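Local coordinates for protein toll (Drosophila melanogaster, PDB 4LXR), which acts as the cell-surface receptor for the cleaved, active spaetzle C-106, switching on Toll signalling in dorsal-ventral embryonic patterning and antifungal immunity, at residues 139-149 with 162-172; 97-105 with 119-127. All coordinates share one frame; numbering follows the deposited sequence.

In the fold
Both contacts lie in the N-terminal part of the leucine-rich-repeat solenoid in the extracellular region, their centres about 14 Å apart. They follow in series along the chain: contact 2 is complete before contact 1 begins. Contact 2 pairs strand 102-106 with the start of strand 127-131 and brings in the loop between them; contact 1 stacks the next two loops, after strands 127-131 and 151-155. The contacts touch where M146 and L149 pack on the backbone oxygens of L122 and L125. Successive turns of the solenoid are thus joined both at the strands and at the returning loops, and the strand side at contact 2 is also where the bound spaetzle C-106 chains reach the receptor.

Contact 1 (139-149 with 162-172); sequences PANLLTDMRNL and PSHLFDDLENL
Two consecutive loops of the leucine-rich-repeat solenoid stack here, A140 lying against P162, H164 and L165 at one end and L149 beside L172 at the other. In the interior, CD1 of L143 meets CD1 of L165 at 3.9 Å and CD1 of L169 at 4.0 Å, the side chains of L143 and L169 crossing at about a right angle. CD2 of L169 reaches CB of M146, and L152 and L154 of strand 151-155 continue this leucine core. Nearer the surface the A140 methyl sits over one face of the H164 imidazole, offset toward the rim and just 3.1 Å from NE2, a tight fit. H164 CG stands between its own backbone N and carbonyl carbon (chi1 73°), which folds the ring over A140. The D145 amide N gives D168 OD2 a nearly straight bond of 2.8 Å (170°), arriving on the anti side and tilted from the carboxylate plane. R147 is modelled in two conformers; in the one described, D168 OD1 makes a salt bridge of 2.7 Å with NH2 from over a face of the guanidinium, while the approach to E170 is too short to be trusted in detail. N171 ND2 bonds to R147 O at 2.9 Å, and N171 OD1 holds K195. Waters bridge the loops elsewhere, one accepting from the backbone N of N171 and donating to M146 O and L149 O. Where the loops do not pair backbone to backbone, side chains and bridging waters link several of their polar groups, and R147 probably offsets the nearby charges of D145 and D168.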
loop_
_atom_site.group_PDB
_atom_site.type_symbol
_atom_site.label_atom_id
_atom_site.label_comp_id
_atom_site.label_asym_id
_atom_site.label_seq_id
_atom_site.Cartn_x
_atom_site.Cartn_y
_atom_site.Cartn_z
ATOM N N PRO A 139 -21.555 -45.805 -5.921
ATOM C CA PRO A 139 -22.297 -46.918 -5.295
ATOM C C PRO A 139 -21.943 -46.972 -3.822
ATOM O O PRO A 139 -20.787 -46.755 -3.454
ATOM C CB PRO A 139 -21.751 -48.158 -6.012
ATOM C CG PRO A 139 -20.366 -47.792 -6.385
ATOM C CD PRO A 139 -20.414 -46.288 -6.715
ATOM N N ALA A 140 -22.931 -47.261 -2.987
ATOM C CA ALA A 140 -22.769 -47.121 -1.556
ATOM C C ALA A 140 -21.901 -48.209 -0.918
ATOM O O ALA A 140 -21.572 -48.119 0.261
ATOM C CB ALA A 140 -24.121 -47.036 -0.889
ATOM N N ASN A 141 -21.520 -49.227 -1.688
ATOM C CA ASN A 141 -20.501 -50.154 -1.210
ATOM C C ASN A 141 -19.060 -49.750 -1.575
ATOM O O ASN A 141 -18.128 -50.533 -1.351
ATOM C CB ASN A 141 -20.791 -51.591 -1.669
ATOM C CG ASN A 141 -20.476 -51.817 -3.127
ATOM O OD1 ASN A 141 -20.367 -50.866 -3.926
ATOM N ND2 ASN A 141 -20.339 -53.086 -3.498
ATOM N N LEU A 142 -18.879 -48.549 -2.126
ATOM C CA LEU A 142 -17.539 -48.077 -2.539
ATOM C C LEU A 142 -16.471 -48.289 -1.455
ATOM O O LEU A 142 -15.363 -48.772 -1.736
ATOM C CB LEU A 142 -17.580 -46.597 -2.968
ATOM C CG LEU A 142 -16.222 -46.004 -3.389
ATOM C CD1 LEU A 142 -15.657 -46.717 -4.630
ATOM C CD2 LEU A 142 -16.256 -44.486 -3.586
ATOM N N LEU A 143 -16.818 -47.982 -0.207
ATOM C CA LEU A 143 -15.823 -47.903 0.872
ATOM C C LEU A 143 -15.870 -49.111 1.791
ATOM O O LEU A 143 -15.556 -49.033 2.989
ATOM C CB LEU A 143 -16.001 -46.597 1.668
ATOM C CG LEU A 143 -15.842 -45.316 0.812
ATOM C CD1 LEU A 143 -16.249 -44.090 1.609
ATOM C CD2 LEU A 143 -14.408 -45.177 0.301
ATOM N N THR A 144 -16.253 -50.242 1.212
ATOM C CA THR A 144 -16.236 -51.497 1.937
ATOM C C THR A 144 -14.832 -51.792 2.435
ATOM O O THR A 144 -13.883 -51.723 1.674
ATOM C CB THR A 144 -16.721 -52.659 1.032
ATOM O OG1 THR A 144 -18.066 -52.386 0.624
ATOM C CG2 THR A 144 -16.627 -54.019 1.760
ATOM N N ASP A 145 -14.728 -52.129 3.720
ATOM C CA ASP A 145 -13.476 -52.518 4.355
ATOM C C ASP A 145 -12.432 -51.405 4.458
ATOM O O ASP A 145 -11.265 -51.699 4.722
ATOM C CB ASP A 145 -12.838 -53.736 3.671
ATOM C CG ASP A 145 -13.732 -54.974 3.701
ATOM O OD1 ASP A 145 -14.608 -55.084 4.596
ATOM O OD2 ASP A 145 -13.552 -55.832 2.804
ATOM N N MET A 146 -12.821 -50.145 4.263
ATOM C CA MET A 146 -11.850 -49.053 4.396
ATOM C C MET A 146 -11.725 -48.667 5.870
ATOM O O MET A 146 -11.970 -47.507 6.234
ATOM C CB MET A 146 -12.252 -47.834 3.551
ATOM C CG MET A 146 -12.328 -48.102 2.042
ATOM S SD MET A 146 -10.719 -48.487 1.302
ATOM C CE MET A 146 -9.929 -46.878 1.295
ATOM N N ARG A 147 -11.354 -49.633 6.710
ATOM C CA ARG A 147 -11.380 -49.441 8.160
ATOM C C ARG A 147 -10.167 -48.659 8.693
ATOM O O ARG A 147 -10.028 -48.467 9.903
ATOM C CB ARG A 147 -11.574 -50.782 8.901
ATOM C CG ARG A 147 -12.967 -51.427 8.693
ATOM C CD ARG A 147 -13.374 -52.393 9.824
ATOM N NE ARG A 147 -14.727 -52.942 9.634
ATOM C CZ ARG A 147 -15.823 -52.483 10.241
ATOM N NH1 ARG A 147 -15.740 -51.463 11.089
ATOM N NH2 ARG A 147 -17.008 -53.038 9.999
ATOM N N ASN A 148 -9.309 -48.193 7.784
ATOM C CA ASN A 148 -8.179 -47.343 8.148
ATOM C C ASN A 148 -8.350 -45.876 7.786
ATOM O O ASN A 148 -7.538 -45.035 8.194
ATOM C CB ASN A 148 -6.914 -47.856 7.487
ATOM C CG ASN A 148 -5.914 -48.341 8.481
ATOM O OD1 ASN A 148 -6.103 -49.392 9.107
ATOM N ND2 ASN A 148 -4.830 -47.583 8.644
ATOM N N LEU A 149 -9.378 -45.571 7.002
ATOM C CA LEU A 149 -9.595 -44.209 6.572
ATOM C C LEU A 149 -9.853 -43.274 7.752
ATOM O O LEU A 149 -10.742 -43.519 8.567
ATOM C CB LEU A 149 -10.773 -44.121 5.610
ATOM C CG LEU A 149 -10.639 -44.358 4.113
ATOM C CD1 LEU A 149 -11.961 -43.952 3.452
ATOM C CD2 LEU A 149 -9.444 -43.580 3.498
ATOM N N PRO A 162 -26.693 -43.388 0.721
ATOM C CA PRO A 162 -27.319 -44.433 1.541
ATOM C C PRO A 162 -26.412 -44.639 2.733
ATOM O O PRO A 162 -25.180 -44.498 2.624
ATOM C CB PRO A 162 -27.354 -45.674 0.612
ATOM C CG PRO A 162 -27.351 -45.095 -0.785
ATOM C CD PRO A 162 -26.459 -43.823 -0.670
ATOM N N SER A 163 -27.039 -44.900 3.868
ATOM C CA SER A 163 -26.354 -45.032 5.148
ATOM C C SER A 163 -25.235 -46.065 5.123
ATOM O O SER A 163 -24.302 -45.950 5.890
ATOM C CB SER A 163 -27.360 -45.421 6.243
ATOM O OG SER A 163 -28.273 -44.363 6.479
ATOM N N HIS A 164 -25.336 -47.078 4.258
ATOM C CA HIS A 164 -24.392 -48.190 4.331
ATOM C C HIS A 164 -22.996 -47.869 3.787
ATOM O O HIS A 164 -22.079 -48.680 3.922
ATOM C CB HIS A 164 -24.983 -49.521 3.783
ATOM C CG HIS A 164 -25.122 -49.596 2.287
ATOM N ND1 HIS A 164 -26.325 -49.382 1.635
ATOM C CD2 HIS A 164 -24.234 -49.948 1.323
ATOM C CE1 HIS A 164 -26.162 -49.566 0.335
ATOM N NE2 HIS A 164 -24.900 -49.906 0.117
ATOM N N LEU A 165 -22.830 -46.663 3.236
ATOM C CA LEU A 165 -21.528 -46.203 2.764
ATOM C C LEU A 165 -20.591 -46.132 3.944
ATOM O O LEU A 165 -19.396 -46.422 3.816
ATOM C CB LEU A 165 -21.626 -44.830 2.083
ATOM C CG LEU A 165 -20.306 -44.214 1.568
ATOM C CD1 LEU A 165 -19.829 -44.832 0.226
ATOM C CD2 LEU A 165 -20.448 -42.735 1.426
ATOM N N PHE A 166 -21.158 -45.795 5.103
ATOM C CA PHE A 166 -20.388 -45.584 6.325
ATOM C C PHE A 166 -20.145 -46.812 7.190
ATOM O O PHE A 166 -19.506 -46.699 8.252
ATOM C CB PHE A 166 -21.057 -44.477 7.161
ATOM C CG PHE A 166 -21.311 -43.212 6.374
ATOM C CD1 PHE A 166 -20.323 -42.244 6.261
ATOM C CD2 PHE A 166 -22.519 -43.010 5.726
ATOM C CE1 PHE A 166 -20.544 -41.086 5.528
ATOM C CE2 PHE A 166 -22.741 -41.860 4.986
ATOM C CZ PHE A 166 -21.741 -40.883 4.897
ATOM N N ASP A 167 -20.618 -47.975 6.738
ATOM C CA ASP A 167 -20.543 -49.230 7.516
ATOM C C ASP A 167 -19.148 -49.525 8.094
ATOM O O ASP A 167 -19.029 -49.910 9.246
ATOM C CB ASP A 167 -21.000 -50.440 6.659
ATOM C CG ASP A 167 -22.512 -50.726 6.760
ATOM O OD1 ASP A 167 -23.250 -49.870 7.288
ATOM O OD2 ASP A 167 -22.961 -51.810 6.303
ATOM N N ASP A 168 -18.091 -49.340 7.303
ATOM C CA ASP A 168 -16.758 -49.781 7.746
ATOM C C ASP A 168 -15.796 -48.634 8.113
ATOM O O ASP A 168 -14.583 -48.839 8.276
ATOM C CB ASP A 168 -16.143 -50.692 6.678
ATOM C CG ASP A 168 -16.972 -51.959 6.444
ATOM O OD1 ASP A 168 -17.518 -52.504 7.427
ATOM O OD2 ASP A 168 -17.093 -52.395 5.287
ATOM N N LEU A 169 -16.336 -47.428 8.265
ATOM C CA LEU A 169 -15.489 -46.242 8.468
ATOM C C LEU A 169 -15.284 -45.933 9.954
ATOM O O LEU A 169 -15.535 -44.826 10.413
ATOM C CB LEU A 169 -16.094 -45.050 7.736
ATOM C CG LEU A 169 -16.423 -45.366 6.277
ATOM C CD1 LEU A 169 -16.945 -44.135 5.558
ATOM C CD2 LEU A 169 -15.211 -45.948 5.564
ATOM N N GLU A 170 -14.848 -46.932 10.706
ATOM C CA GLU A 170 -14.760 -46.812 12.159
ATOM C C GLU A 170 -13.634 -45.865 12.556
ATOM O O GLU A 170 -13.622 -45.331 13.664
ATOM C CB GLU A 170 -14.515 -48.191 12.794
ATOM C CG GLU A 170 -13.194 -48.819 12.354
ATOM C CD GLU A 170 -13.118 -50.318 12.638
ATOM O OE1 GLU A 170 -14.181 -50.962 12.698
ATOM O OE2 GLU A 170 -11.999 -50.847 12.803
ATOM N N ASN A 171 -12.667 -45.670 11.667
ATOM C CA ASN A 171 -11.591 -44.750 11.996
ATOM C C ASN A 171 -11.776 -43.331 11.497
ATOM O O ASN A 171 -10.942 -42.477 11.778
ATOM C CB ASN A 171 -10.226 -45.318 11.612
ATOM C CG ASN A 171 -9.625 -46.147 12.741
ATOM O OD1 ASN A 171 -9.604 -45.708 13.897
ATOM N ND2 ASN A 171 -9.172 -47.356 12.424
ATOM N N LEU A 172 -12.877 -43.079 10.789
ATOM C CA LEU A 172 -13.109 -41.759 10.194
ATOM C C LEU A 172 -13.128 -40.608 11.213
ATOM O O LEU A 172 -13.831 -40.655 12.238
ATOM C CB LEU A 172 -14.375 -41.747 9.324
ATOM C CG LEU A 172 -14.244 -40.784 8.131
ATOM C CD1 LEU A 172 -13.054 -41.168 7.262
ATOM C CD2 LEU A 172 -15.533 -40.721 7.281
HETATM O O HOH W 1 -19.086 -48.176 1.542
HETATM O O HOH W 2 -17.779 -48.331 4.667
HETATM O O HOH W 3 -12.370 -45.805 8.789
HETATM O O HOH W 4 -17.908 -49.072 11.417
HETATM O O HOH W 5 -9.231 -50.433 12.005
#

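Contact 2 (97-105 with 119-127); sequences IVSPTTLIF and LDRLHGLKR
Backbone bonds around T101, T102 and R127 join the start of strand 102-106 to the first residue of strand 127-131, through a parallel bridge between T102 and R127. T101 O accepts K126 N at 2.9 Å and, more weakly, R127 N, two adjacent amides sharing one carbonyl; L103 N returns the link to R127 O at 3.0 Å (164°). A CA-H...O contact from T102 to that same R127 oxygen closes the junction. Apolar contacts fill the interior beneath it. L103 turns its CG away from its own backbone N (chi1 175°), which carries CD2 to 3.8 Å from L122 CD1, at about a right angle to that side chain, and close to CD2 of L119, while its CB rests 3.7 Å from L125 CD1. The other L125 methyl, CD2, lies against P100 CG. On the T102 and R127 face, the two side chains run side by side in the same direction: T102 OG1 is 3.4 Å from R127 CB, and T102 CG2 is 4.0 Å from R127 CG. Extended beyond that point, R127 ends on the ligand, NH1 bonded to G3 O of one spaetzle C-106 chain and NH2 to T105 OG1 of the other. A glycine in place of T102 removes the hydroxyl and methyl lying along R127, and would probably leave a gap beside its CB and CG and the stem freer to turn. Leucines, with P100, pack inward, while the backbone pairing and the flanking T102 place R127 on the side where it bonds to both ligand chains.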
loop_
_atom_site.group_PDB
_atom_site.type_symbol
_atom_site.label_atom_id
_atom_site.label_comp_id
_atom_site.label_asym_id
_atom_site.label_seq_id
_atom_site.Cartn_x
_atom_site.Cartn_y
_atom_site.Cartn_z
ATOM N N ILE A 97 4.745 -48.329 -6.832
ATOM C CA ILE A 97 4.411 -47.435 -5.717
ATOM C C ILE A 97 4.093 -48.272 -4.482
ATOM O O ILE A 97 3.331 -49.230 -4.564
ATOM C CB ILE A 97 3.220 -46.525 -6.066
ATOM C CG1 ILE A 97 3.665 -45.458 -7.073
ATOM C CG2 ILE A 97 2.658 -45.866 -4.812
ATOM C CD1 ILE A 97 2.530 -44.702 -7.712
ATOM N N VAL A 98 4.702 -47.944 -3.348
ATOM C CA VAL A 98 4.520 -48.775 -2.161
ATOM C C VAL A 98 3.799 -48.043 -1.027
ATOM O O VAL A 98 4.133 -46.905 -0.695
ATOM C CB VAL A 98 5.866 -49.369 -1.658
ATOM C CG1 VAL A 98 5.699 -50.002 -0.284
ATOM C CG2 VAL A 98 6.400 -50.397 -2.658
ATOM N N SER A 99 2.794 -48.712 -0.468
ATOM C CA SER A 99 2.087 -48.266 0.734
ATOM C C SER A 99 1.810 -46.767 0.814
ATOM O O SER A 99 2.318 -46.077 1.704
ATOM C CB SER A 99 2.847 -48.722 1.981
ATOM O OG SER A 99 4.115 -48.103 2.052
ATOM N N PRO A 100 1.013 -46.248 -0.121
ATOM C CA PRO A 100 0.664 -44.834 0.002
ATOM C C PRO A 100 -0.285 -44.636 1.181
ATOM O O PRO A 100 -0.967 -45.571 1.568
ATOM C CB PRO A 100 -0.074 -44.558 -1.306
ATOM C CG PRO A 100 -0.723 -45.859 -1.623
ATOM C CD PRO A 100 0.314 -46.888 -1.245
ATOM N N THR A 101 -0.324 -43.427 1.720
ATOM C CA THR A 101 -1.180 -43.058 2.839
ATOM C C THR A 101 -2.449 -42.371 2.308
ATOM O O THR A 101 -3.532 -42.405 2.915
ATOM C CB THR A 101 -0.391 -42.077 3.754
ATOM O OG1 THR A 101 0.387 -42.826 4.692
ATOM C CG2 THR A 101 -1.304 -41.114 4.513
ATOM N N THR A 102 -2.285 -41.738 1.154
ATOM C CA THR A 102 -3.275 -40.839 0.600
ATOM C C THR A 102 -3.415 -41.141 -0.879
ATOM O O THR A 102 -2.419 -41.228 -1.597
ATOM C CB THR A 102 -2.832 -39.369 0.787
ATOM O OG1 THR A 102 -2.867 -39.045 2.177
ATOM C CG2 THR A 102 -3.728 -38.392 0.034
ATOM N N LEU A 103 -4.652 -41.334 -1.319
ATOM C CA LEU A 103 -4.963 -41.423 -2.746
ATOM C C LEU A 103 -5.969 -40.337 -3.084
ATOM O O LEU A 103 -7.046 -40.262 -2.468
ATOM C CB LEU A 103 -5.556 -42.791 -3.122
ATOM C CG LEU A 103 -6.024 -42.924 -4.590
ATOM C CD1 LEU A 103 -4.867 -42.742 -5.601
ATOM C CD2 LEU A 103 -6.770 -44.274 -4.852
ATOM N N ILE A 104 -5.609 -39.502 -4.058
ATOM C CA ILE A 104 -6.484 -38.469 -4.615
ATOM C C ILE A 104 -6.775 -38.857 -6.066
ATOM O O ILE A 104 -5.870 -39.220 -6.820
ATOM C CB ILE A 104 -5.801 -37.099 -4.547
ATOM C CG1 ILE A 104 -5.720 -36.640 -3.082
ATOM C CG2 ILE A 104 -6.502 -36.061 -5.441
ATOM C CD1 ILE A 104 -4.576 -35.751 -2.810
ATOM N N PHE A 105 -8.043 -38.853 -6.446
ATOM C CA PHE A 105 -8.419 -39.203 -7.811
ATOM C C PHE A 105 -9.394 -38.144 -8.274
ATOM O O PHE A 105 -10.576 -38.176 -7.925
ATOM C CB PHE A 105 -9.047 -40.605 -7.891
ATOM C CG PHE A 105 -9.118 -41.167 -9.300
ATOM C CD1 PHE A 105 -10.135 -40.772 -10.180
ATOM C CD2 PHE A 105 -8.180 -42.089 -9.738
ATOM C CE1 PHE A 105 -10.204 -41.295 -11.459
ATOM C CE2 PHE A 105 -8.224 -42.613 -11.035
ATOM C CZ PHE A 105 -9.234 -42.216 -11.898
ATOM N N LEU A 119 -10.980 -49.975 -5.467
ATOM C CA LEU A 119 -10.190 -49.767 -4.256
ATOM C C LEU A 119 -9.639 -51.055 -3.651
ATOM O O LEU A 119 -9.077 -51.018 -2.558
ATOM C CB LEU A 119 -10.983 -48.970 -3.206
ATOM C CG LEU A 119 -11.304 -47.504 -3.526
ATOM C CD1 LEU A 119 -12.200 -46.933 -2.445
ATOM C CD2 LEU A 119 -10.013 -46.648 -3.650
ATOM N N ASP A 120 -9.800 -52.187 -4.347
ATOM C CA ASP A 120 -9.170 -53.439 -3.915
ATOM C C ASP A 120 -7.672 -53.215 -3.629
ATOM O O ASP A 120 -7.003 -52.474 -4.360
ATOM C CB ASP A 120 -9.319 -54.532 -4.982
ATOM C CG ASP A 120 -10.747 -55.103 -5.073
ATOM O OD1 ASP A 120 -11.619 -54.769 -4.237
ATOM O OD2 ASP A 120 -10.993 -55.912 -5.994
ATOM N N ARG A 121 -7.164 -53.840 -2.563
ATOM C CA ARG A 121 -5.764 -53.701 -2.127
ATOM C C ARG A 121 -5.367 -52.302 -1.593
ATOM O O ARG A 121 -4.223 -52.086 -1.190
ATOM C CB ARG A 121 -4.788 -54.194 -3.211
ATOM C CG ARG A 121 -5.212 -55.530 -3.845
ATOM C CD ARG A 121 -4.033 -56.245 -4.532
ATOM N NE ARG A 121 -3.455 -55.465 -5.632
ATOM C CZ ARG A 121 -3.938 -55.454 -6.876
ATOM N NH1 ARG A 121 -5.014 -56.170 -7.194
ATOM N NH2 ARG A 121 -3.351 -54.731 -7.809
ATOM N N LEU A 122 -6.311 -51.366 -1.557
ATOM C CA LEU A 122 -6.043 -50.056 -0.964
ATOM C C LEU A 122 -6.759 -49.824 0.367
ATOM O O LEU A 122 -7.004 -48.669 0.752
ATOM C CB LEU A 122 -6.366 -48.926 -1.957
ATOM C CG LEU A 122 -5.407 -48.970 -3.155
ATOM C CD1 LEU A 122 -5.728 -47.904 -4.197
ATOM C CD2 LEU A 122 -3.988 -48.837 -2.667
ATOM N N HIS A 123 -7.091 -50.914 1.059
ATOM C CA HIS A 123 -7.784 -50.849 2.357
ATOM C C HIS A 123 -6.902 -50.264 3.468
ATOM O O HIS A 123 -7.401 -49.913 4.534
ATOM C CB HIS A 123 -8.312 -52.238 2.781
ATOM C CG HIS A 123 -9.311 -52.820 1.830
ATOM N ND1 HIS A 123 -9.799 -52.123 0.742
ATOM C CD2 HIS A 123 -9.889 -54.044 1.782
ATOM C CE1 HIS A 123 -10.644 -52.891 0.074
ATOM N NE2 HIS A 123 -10.714 -54.062 0.685
ATOM N N GLY A 124 -5.602 -50.151 3.211
ATOM C CA GLY A 124 -4.682 -49.503 4.138
ATOM C C GLY A 124 -4.649 -47.974 4.148
ATOM O O GLY A 124 -3.988 -47.379 5.016
ATOM N N LEU A 125 -5.360 -47.336 3.213
ATOM C CA LEU A 125 -5.316 -45.870 3.065
ATOM C C LEU A 125 -5.872 -45.129 4.279
ATOM O O LEU A 125 -6.849 -45.568 4.894
ATOM C CB LEU A 125 -6.082 -45.403 1.817
ATOM C CG LEU A 125 -5.570 -45.730 0.405
ATOM C CD1 LEU A 125 -6.626 -45.308 -0.586
ATOM C CD2 LEU A 125 -4.201 -45.035 0.077
ATOM N N LYS A 126 -5.245 -44.003 4.614
ATOM C CA LYS A 126 -5.745 -43.145 5.686
ATOM C C LYS A 126 -6.568 -42.022 5.102
ATOM O O LYS A 126 -7.396 -41.419 5.771
ATOM C CB LYS A 126 -4.598 -42.585 6.536
ATOM C CG LYS A 126 -4.145 -43.541 7.634
ATOM C CD LYS A 126 -2.647 -43.759 7.590
ATOM C CE LYS A 126 -2.198 -44.684 8.722
ATOM N NZ LYS A 126 -0.915 -45.385 8.406
ATOM N N ARG A 127 -6.348 -41.745 3.830
ATOM C CA ARG A 127 -6.960 -40.574 3.246
ATOM C C ARG A 127 -7.330 -40.860 1.810
ATOM O O ARG A 127 -6.528 -41.369 1.049
ATOM C CB ARG A 127 -6.006 -39.360 3.342
ATOM C CG ARG A 127 -6.627 -38.077 2.765
ATOM C CD ARG A 127 -5.950 -36.771 3.224
ATOM N NE ARG A 127 -6.778 -35.623 2.847
ATOM C CZ ARG A 127 -6.502 -34.352 3.125
ATOM N NH1 ARG A 127 -5.392 -34.037 3.792
ATOM N NH2 ARG A 127 -7.339 -33.394 2.728
HETATM O O HOH W 6 -1.462 -45.643 4.996
#